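Local coordinates for protein secretin XcpQ (Pseudomonas aeruginosa, PDB 4E9J) that forms the outer-membrane channel of the type II secretion system, through which elastase and other proteins are exported, and is represented here by its periplasmic N-terminal domains, at residues A29-F34 with S75-H80; L113-I118 with I152-S157. All coordinates share one frame; numbering follows the deposited sequence.

Interaction 1 (A29-F34 with S75-H80); sequences ADIREF and SVMSTH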
ATOM      1  N   ALA A  29     -15.329  17.556 -16.465  1.00 41.96           N
ATOM      2  CA  ALA A  29     -15.477  18.849 -15.825  1.00 41.45           C
ATOM      3  C   ALA A  29     -14.128  19.375 -15.378  1.00 42.99           C
ATOM      4  O   ALA A  29     -13.217  18.604 -15.084  1.00 43.51           O
ATOM      5  CB  ALA A  29     -16.410  18.731 -14.631  1.00 42.25           C
ATOM      6  N   ASP A  30     -14.017  20.683 -15.298  1.00 36.96           N
ATOM      7  CA  ASP A  30     -12.805  21.306 -14.792  1.00 36.84           C
ATOM      8  C   ASP A  30     -12.662  20.861 -13.331  1.00 38.09           C
ATOM      9  O   ASP A  30     -13.671  20.750 -12.621  1.00 36.08           O
ATOM     10  CB  ASP A  30     -12.908  22.839 -14.861  1.00 39.33           C
ATOM     11  CG  ASP A  30     -11.581  23.540 -14.687  1.00 57.18           C
ATOM     12  OD1 ASP A  30     -10.940  23.346 -13.631  1.00 59.04           O
ATOM     13  OD2 ASP A  30     -11.179  24.282 -15.607  1.00 63.78           O
ATOM     14  N   ILE A  31     -11.436  20.569 -12.891  1.00 33.13           N
ATOM     15  CA  ILE A  31     -11.205  20.165 -11.499  1.00 31.60           C
ATOM     16  C   ILE A  31     -11.698  21.249 -10.535  1.00 33.54           C
ATOM     17  O   ILE A  31     -12.162  20.931  -9.445  1.00 31.79           O
ATOM     18  CB  ILE A  31      -9.718  19.783 -11.262  1.00 34.35           C
ATOM     19  CG1 ILE A  31      -9.567  19.004  -9.939  1.00 34.39           C
ATOM     20  CG2 ILE A  31      -8.803  21.028 -11.287  1.00 35.82           C
ATOM     21  CD1 ILE A  31      -8.195  18.394  -9.764  1.00 39.19           C
ATOM     22  N   ARG A  32     -11.632  22.524 -10.950  1.00 31.92           N
ATOM     23  CA  ARG A  32     -12.119  23.639 -10.139  1.00 33.41           C
ATOM     24  C   ARG A  32     -13.635  23.621  -9.912  1.00 39.25           C
ATOM     25  O   ARG A  32     -14.087  24.065  -8.856  1.00 38.49           O
ATOM     26  CB  ARG A  32     -11.616  24.962 -10.697  1.00 36.89           C
ATOM     27  CG  ARG A  32     -10.092  25.064 -10.546  1.00 47.96           C
ATOM     28  CD  ARG A  32      -9.487  26.021 -11.551  1.00 56.08           C
ATOM     29  NE  ARG A  32      -8.045  26.203 -11.383  1.00 61.14           N
ATOM     30  CZ  ARG A  32      -7.462  26.991 -10.490  1.00 68.95           C
ATOM     31  NH1 ARG A  32      -8.192  27.679  -9.620  1.00 54.39           N
ATOM     32  NH2 ARG A  32      -6.140  27.078 -10.442  1.00 55.43           N
ATOM     33  N   GLU A  33     -14.408  23.064 -10.863  1.00 37.86           N
ATOM     34  CA  GLU A  33     -15.850  22.881 -10.701  1.00 38.08           C
ATOM     35  C   GLU A  33     -16.083  21.784  -9.680  1.00 39.60           C
ATOM     36  O   GLU A  33     -16.894  21.953  -8.770  1.00 39.47           O
ATOM     37  CB  GLU A  33     -16.537  22.518 -12.039  1.00 39.70           C
ATOM     38  CG  GLU A  33     -18.011  22.181 -11.867  1.00 56.30           C
ATOM     39  CD  GLU A  33     -18.812  22.139 -13.155  1.00 96.52           C
ATOM     40  OE1 GLU A  33     -18.680  23.096 -13.952  1.00112.89           O
ATOM     41  OE2 GLU A  33     -19.567  21.165 -13.371  1.00 88.56           O
ATOM     42  N   PHE A  34     -15.344  20.677  -9.797  1.00 34.81           N
ATOM     43  CA  PHE A  34     -15.472  19.595  -8.820  1.00 33.17           C
ATOM     44  C   PHE A  34     -15.172  20.092  -7.395  1.00 33.86           C
ATOM     45  O   PHE A  34     -15.908  19.752  -6.476  1.00 33.05           O
ATOM     46  CB  PHE A  34     -14.587  18.410  -9.205  1.00 34.36           C
ATOM     47  CG  PHE A  34     -14.601  17.304  -8.176  1.00 34.46           C
ATOM     48  CD1 PHE A  34     -15.741  16.528  -7.979  1.00 37.45           C
ATOM     49  CD2 PHE A  34     -13.501  17.081  -7.360  1.00 33.30           C
ATOM     50  CE1 PHE A  34     -15.760  15.520  -7.006  1.00 37.73           C
ATOM     51  CE2 PHE A  34     -13.527  16.094  -6.381  1.00 36.11           C
ATOM     52  CZ  PHE A  34     -14.647  15.306  -6.219  1.00 34.91           C
ATOM     53  N   SER A  75      -9.412  11.365  -2.880  1.00 26.63           N
ATOM     54  CA  SER A  75      -8.991  10.425  -3.905  1.00 26.72           C
ATOM     55  C   SER A  75      -8.858  11.127  -5.241  1.00 31.72           C
ATOM     56  O   SER A  75      -7.914  10.851  -5.971  1.00 31.37           O
ATOM     57  CB  SER A  75      -9.973   9.261  -4.032  1.00 30.38           C
ATOM     58  OG  SER A  75      -9.629   8.219  -3.134  1.00 40.89           O
ATOM     59  N   VAL A  76      -9.795  12.036  -5.573  1.00 29.34           N
ATOM     60  CA  VAL A  76      -9.723  12.791  -6.829  1.00 28.62           C
ATOM     61  C   VAL A  76      -8.516  13.736  -6.802  1.00 30.30           C
ATOM     62  O   VAL A  76      -7.773  13.807  -7.772  1.00 30.54           O
ATOM     63  CB  VAL A  76     -11.067  13.511  -7.144  1.00 33.29           C
ATOM     64  CG1 VAL A  76     -10.920  14.530  -8.275  1.00 32.67           C
ATOM     65  CG2 VAL A  76     -12.138  12.482  -7.501  1.00 33.40           C
ATOM     66  N   MET A  77      -8.288  14.418  -5.693  1.00 27.09           N
ATOM     67  CA  MET A  77      -7.149  15.338  -5.578  1.00 27.81           C
ATOM     68  C   MET A  77      -5.841  14.552  -5.745  1.00 37.39           C
ATOM     69  O   MET A  77      -5.019  14.899  -6.590  1.00 37.95           O
ATOM     70  CB  MET A  77      -7.153  16.023  -4.200  1.00 29.68           C
ATOM     71  CG  MET A  77      -8.176  17.166  -4.002  1.00 31.76           C
ATOM     72  SD  MET A  77      -8.355  18.411  -5.315  1.00 35.70           S
ATOM     73  CE  MET A  77      -9.702  17.773  -6.150  1.00 32.82           C
ATOM     74  N   SER A  78      -5.673  13.473  -4.964  1.00 34.90           N
ATOM     75  CA  SER A  78      -4.515  12.591  -5.056  1.00 34.73           C
ATOM     76  C   SER A  78      -4.341  12.005  -6.457  1.00 38.38           C
ATOM     77  O   SER A  78      -3.211  11.983  -6.942  1.00 37.78           O
ATOM     78  CB  SER A  78      -4.591  11.473  -4.019  1.00 39.79           C
ATOM     79  OG  SER A  78      -3.536  10.542  -4.182  1.00 57.70           O
ATOM     80  N   THR A  79      -5.445  11.633  -7.151  1.00 34.20           N
ATOM     81  CA  THR A  79      -5.351  11.105  -8.525  1.00 34.27           C
ATOM     82  C   THR A  79      -4.652  12.089  -9.466  1.00 39.32           C
ATOM     83  O   THR A  79      -3.873  11.655 -10.299  1.00 39.14           O
ATOM     84  CB  THR A  79      -6.741  10.721  -9.093  1.00 39.97           C
ATOM     85  OG1 THR A  79      -7.252   9.582  -8.377  1.00 39.54           O
ATOM     86  CG2 THR A  79      -6.721  10.396 -10.623  1.00 33.75           C
ATOM     87  N   HIS A  80      -4.909  13.396  -9.314  1.00 37.62           N
ATOM     88  CA  HIS A  80      -4.369  14.422 -10.198  1.00 36.93           C
ATOM     89  C   HIS A  80      -3.151  15.164  -9.629  1.00 41.51           C
ATOM     90  O   HIS A  80      -2.727  16.155 -10.203  1.00 40.25           O
ATOM     91  CB  HIS A  80      -5.511  15.376 -10.600  1.00 36.88           C
ATOM     92  CG  HIS A  80      -6.601  14.664 -11.324  1.00 39.49           C
ATOM     93  ND1 HIS A  80      -6.545  14.618 -12.701  1.00 41.76           N
ATOM     94  CD2 HIS A  80      -7.607  13.860 -10.929  1.00 41.06           C
ATOM     95  CE1 HIS A  80      -7.512  13.830 -13.100  1.00 41.16           C
ATOM     96  NE2 HIS A  80      -8.174  13.341 -12.100  1.00 41.22           N
TER
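Ile31 and Met77 mark the nearest backbone approach, with CA atoms 8.6 Å apart, so the first turn of helix 31-42 meets the last turns of helix 66-79 through side chains alone. Phe34 meets Val76 with the CE2 corner of its ring, obliquely: CE2 of Phe34 lies 3.6 Å from CG1 of Val76, and the two side chains advance from opposite directions. With CG trans to the backbone nitrogen (chi1 176°), the phenyl ring is carried out across the gap. Met77 starts off along the flank of its helix, but bends at chi2 and chi3 and brings its methyl back against both Ile31 and Phe34. There CE of Met77 sits 4.0 Å from CD1 of Ile31 and, at the ring edge and near its plane, 4.0 Å from CD2 of Phe34. An unbranched, flexible thioether suits this place, where one methyl must serve two neighbours. CD1 of Ile31 also touches CB of His80, 4.1 Å away, at the point where the second helix ends. Asp30 caps the start of the first helix: its OD1 accepts from N of Arg32 at 2.9 Å. Val58 of strand 55-61 packs against both Phe34 and Val76. The contact between the segments is therefore apolar, joining two helices of the N0 domain by close fit and hydrophobic burial and by no polar bond between the two segments.

Interaction 2 (L113-I118 with I152-S157); sequences LETRVI and IISDRS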
ATOM      1  N   LEU A 113      -8.794  10.856 -17.179  1.00 49.90           N
ATOM      2  CA  LEU A 113      -8.872   9.910 -16.063  1.00 47.50           C
ATOM      3  C   LEU A 113     -10.228  10.011 -15.393  1.00 45.64           C
ATOM      4  O   LEU A 113     -10.689  11.116 -15.105  1.00 43.71           O
ATOM      5  CB  LEU A 113      -7.776  10.196 -15.015  1.00 47.16           C
ATOM      6  CG  LEU A 113      -6.341  10.118 -15.502  1.00 51.54           C
ATOM      7  CD1 LEU A 113      -5.378  10.268 -14.348  1.00 52.01           C
ATOM      8  CD2 LEU A 113      -6.080   8.830 -16.242  1.00 52.85           C
ATOM      9  N   GLU A 114     -10.875   8.861 -15.150  1.00 39.08           N
ATOM     10  CA  GLU A 114     -12.139   8.829 -14.422  1.00 36.12           C
ATOM     11  C   GLU A 114     -11.862   8.275 -13.036  1.00 35.05           C
ATOM     12  O   GLU A 114     -11.096   7.331 -12.919  1.00 31.62           O
ATOM     13  CB  GLU A 114     -13.206   7.980 -15.127  1.00 37.22           C
ATOM     14  CG  GLU A 114     -14.526   7.883 -14.357  1.00 39.67           C
ATOM     15  CD  GLU A 114     -15.602   6.986 -14.944  1.00 65.02           C
ATOM     16  OE1 GLU A 114     -15.621   6.792 -16.179  1.00 52.11           O
ATOM     17  OE2 GLU A 114     -16.451   6.500 -14.163  1.00 60.97           O
ATOM     18  N   THR A 115     -12.462   8.880 -11.988  1.00 32.38           N
ATOM     19  CA  THR A 115     -12.423   8.405 -10.602  1.00 30.61           C
ATOM     20  C   THR A 115     -13.809   7.808 -10.304  1.00 34.34           C
ATOM     21  O   THR A 115     -14.776   8.561 -10.167  1.00 32.79           O
ATOM     22  CB  THR A 115     -12.064   9.521  -9.656  1.00 39.46           C
ATOM     23  OG1 THR A 115     -10.780  10.031 -10.031  1.00 38.41           O
ATOM     24  CG2 THR A 115     -12.041   9.051  -8.201  1.00 39.08           C
ATOM     25  N   ARG A 116     -13.912   6.464 -10.221  1.00 28.73           N
ATOM     26  CA  ARG A 116     -15.174   5.775 -10.017  1.00 28.54           C
ATOM     27  C   ARG A 116     -15.236   5.047  -8.673  1.00 32.85           C
ATOM     28  O   ARG A 116     -14.253   4.425  -8.290  1.00 31.75           O
ATOM     29  CB  ARG A 116     -15.376   4.738 -11.139  1.00 27.38           C
ATOM     30  CG  ARG A 116     -16.812   4.258 -11.183  1.00 33.49           C
ATOM     31  CD  ARG A 116     -17.042   3.178 -12.186  1.00 34.77           C
ATOM     32  NE  ARG A 116     -16.967   3.683 -13.557  1.00 45.32           N
ATOM     33  CZ  ARG A 116     -17.185   2.949 -14.637  1.00 56.79           C
ATOM     34  NH1 ARG A 116     -17.473   1.653 -14.521  1.00 40.38           N
ATOM     35  NH2 ARG A 116     -17.093   3.496 -15.849  1.00 45.46           N
ATOM     36  N   VAL A 117     -16.380   5.112  -7.966  1.00 29.52           N
ATOM     37  CA  VAL A 117     -16.613   4.370  -6.730  1.00 28.81           C
ATOM     38  C   VAL A 117     -17.331   3.087  -7.151  1.00 33.59           C
ATOM     39  O   VAL A 117     -18.321   3.146  -7.880  1.00 33.47           O
ATOM     40  CB  VAL A 117     -17.464   5.168  -5.712  1.00 31.88           C
ATOM     41  CG1 VAL A 117     -17.711   4.343  -4.449  1.00 31.39           C
ATOM     42  CG2 VAL A 117     -16.800   6.485  -5.344  1.00 30.84           C
ATOM     43  N   ILE A 118     -16.824   1.936  -6.722  1.00 31.44           N
ATOM     44  CA  ILE A 118     -17.365   0.615  -7.060  1.00 31.09           C
ATOM     45  C   ILE A 118     -17.831   0.002  -5.766  1.00 35.71           C
ATOM     46  O   ILE A 118     -17.007  -0.268  -4.906  1.00 34.59           O
ATOM     47  CB  ILE A 118     -16.296  -0.285  -7.756  1.00 35.05           C
ATOM     48  CG1 ILE A 118     -15.786   0.385  -9.054  1.00 36.46           C
ATOM     49  CG2 ILE A 118     -16.880  -1.659  -8.099  1.00 35.78           C
ATOM     50  CD1 ILE A 118     -14.706  -0.406  -9.842  1.00 44.75           C
ATOM     51  N   ILE A 152     -12.520   2.998  -4.487  1.00 28.05           N
ATOM     52  CA  ILE A 152     -12.394   4.162  -5.360  1.00 28.95           C
ATOM     53  C   ILE A 152     -11.255   3.815  -6.297  1.00 32.96           C
ATOM     54  O   ILE A 152     -10.159   3.577  -5.809  1.00 32.05           O
ATOM     55  CB  ILE A 152     -12.085   5.477  -4.646  1.00 32.08           C
ATOM     56  CG1 ILE A 152     -13.235   5.904  -3.757  1.00 31.59           C
ATOM     57  CG2 ILE A 152     -11.792   6.591  -5.712  1.00 34.47           C
ATOM     58  CD1 ILE A 152     -12.838   6.863  -2.684  1.00 34.26           C
ATOM     59  N   ILE A 153     -11.505   3.787  -7.615  1.00 29.04           N
ATOM     60  CA  ILE A 153     -10.484   3.517  -8.633  1.00 29.60           C
ATOM     61  C   ILE A 153     -10.369   4.703  -9.600  1.00 31.37           C
ATOM     62  O   ILE A 153     -11.391   5.174 -10.073  1.00 28.91           O
ATOM     63  CB  ILE A 153     -10.860   2.243  -9.442  1.00 33.69           C
ATOM     64  CG1 ILE A 153     -11.110   1.055  -8.486  1.00 36.19           C
ATOM     65  CG2 ILE A 153      -9.780   1.927 -10.527  1.00 34.59           C
ATOM     66  CD1 ILE A 153     -10.680  -0.390  -8.994  1.00 48.58           C
ATOM     67  N   SER A 154      -9.143   5.088  -9.971  1.00 27.72           N
ATOM     68  CA  SER A 154      -8.902   6.092 -11.000  1.00 29.53           C
ATOM     69  C   SER A 154      -8.175   5.464 -12.185  1.00 35.71           C
ATOM     70  O   SER A 154      -7.130   4.870 -11.994  1.00 37.55           O
ATOM     71  CB  SER A 154      -8.100   7.278 -10.487  1.00 30.29           C
ATOM     72  OG  SER A 154      -8.824   7.957  -9.483  1.00 32.77           O
ATOM     73  N   ASP A 155      -8.748   5.579 -13.392  1.00 34.58           N
ATOM     74  CA  ASP A 155      -8.187   5.034 -14.640  1.00 34.50           C
ATOM     75  C   ASP A 155      -8.989   5.539 -15.861  1.00 39.61           C
ATOM     76  O   ASP A 155      -9.934   6.316 -15.690  1.00 38.58           O
ATOM     77  CB  ASP A 155      -8.237   3.482 -14.600  1.00 36.57           C
ATOM     78  CG  ASP A 155      -7.101   2.782 -15.314  1.00 46.72           C
ATOM     79  OD1 ASP A 155      -6.538   3.376 -16.247  1.00 46.64           O
ATOM     80  OD2 ASP A 155      -6.877   1.589 -15.040  1.00 55.65           O
ATOM     81  N   ARG A 156      -8.637   5.082 -17.090  1.00 38.41           N
ATOM     82  CA  ARG A 156      -9.429   5.410 -18.289  1.00 38.28           C
ATOM     83  C   ARG A 156     -10.753   4.636 -18.183  1.00 41.93           C
ATOM     84  O   ARG A 156     -10.733   3.488 -17.741  1.00 41.55           O
ATOM     85  CB  ARG A 156      -8.679   5.018 -19.583  1.00 38.36           C
ATOM     86  N   SER A 157     -11.891   5.261 -18.556  1.00 39.53           N
ATOM     87  CA  SER A 157     -13.236   4.647 -18.483  1.00 40.28           C
ATOM     88  C   SER A 157     -13.363   3.205 -18.982  1.00 45.74           C
ATOM     89  O   SER A 157     -14.078   2.408 -18.359  1.00 43.45           O
ATOM     90  CB  SER A 157     -14.281   5.535 -19.150  1.00 45.61           C
ATOM     91  OG  SER A 157     -14.391   6.697 -18.353  1.00 52.75           O
TER
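Arg116 and Glu114 form a salt bridge on one face of the strand pair, NE of Arg116 lying 2.9 Å from OE2 of Glu114. That bond is nearly straight at 172° and lies in the guanidinium plane, though it meets OE2 from above the carboxylate plane. OE1 of Glu114 comes to 2.5 Å of OG of Ser157, a hydrogen bond whose length is doubtful. The fully extended glutamate chain, with chi1 at 178°, carries the acid out from the strand, on the face of Arg116, to both donors. Arg116, bent at chi3, has a second acidic partner in Glu164, which binds its NH1, so its charge is probably well compensated. Between the strands, which run antiparallel, Glu114 pairs with Asp155 and Arg116 with Ile153, each through two backbone bonds; N of Arg116 reaches O of Ile153 at 2.8 Å. On the other face the hydroxyls of Thr115 and Ser154 meet, OG1 to OG, at 2.9 Å, and OG of Ser154 has a further, probable partner in Thr79 of helix 66-79. Beside them CG2 of Thr115 packs on CG2 of Ile152 at 3.5 Å, beta-branched residues that suit an extended strand. Back on the face of Arg116, CD1 of Ile118 rests 4.1 Å from CG1 of Ile153. Helix 157-171 packs over this face, helix 66-79 reaches Thr115 and Ile152 on the other, and strands 55-61 and 141-145 flank the pair.

How the interactions relate
Interaction 1 closes within the N0 domain before interaction 2 opens in N1, so the two follow in series along the chain. Their centres are 12 Å apart, yet they touch: helix 66-79, which supplies 75-80 to interaction 1, lies against the strand pair of interaction 2. OG1 of Thr79 is 2.5 Å from OG of Ser154, a probable hydrogen bond, and CG2 of Val76 packs 3.5 Å from CG2 of Thr115. Strand 55-61 of N0 runs parallel to strand 114-119 of N1, so both contacts reach one mixed sheet that spans the domains. Sheet and helix thus fasten N0 to N1 in this crystallised periplasmic fragment.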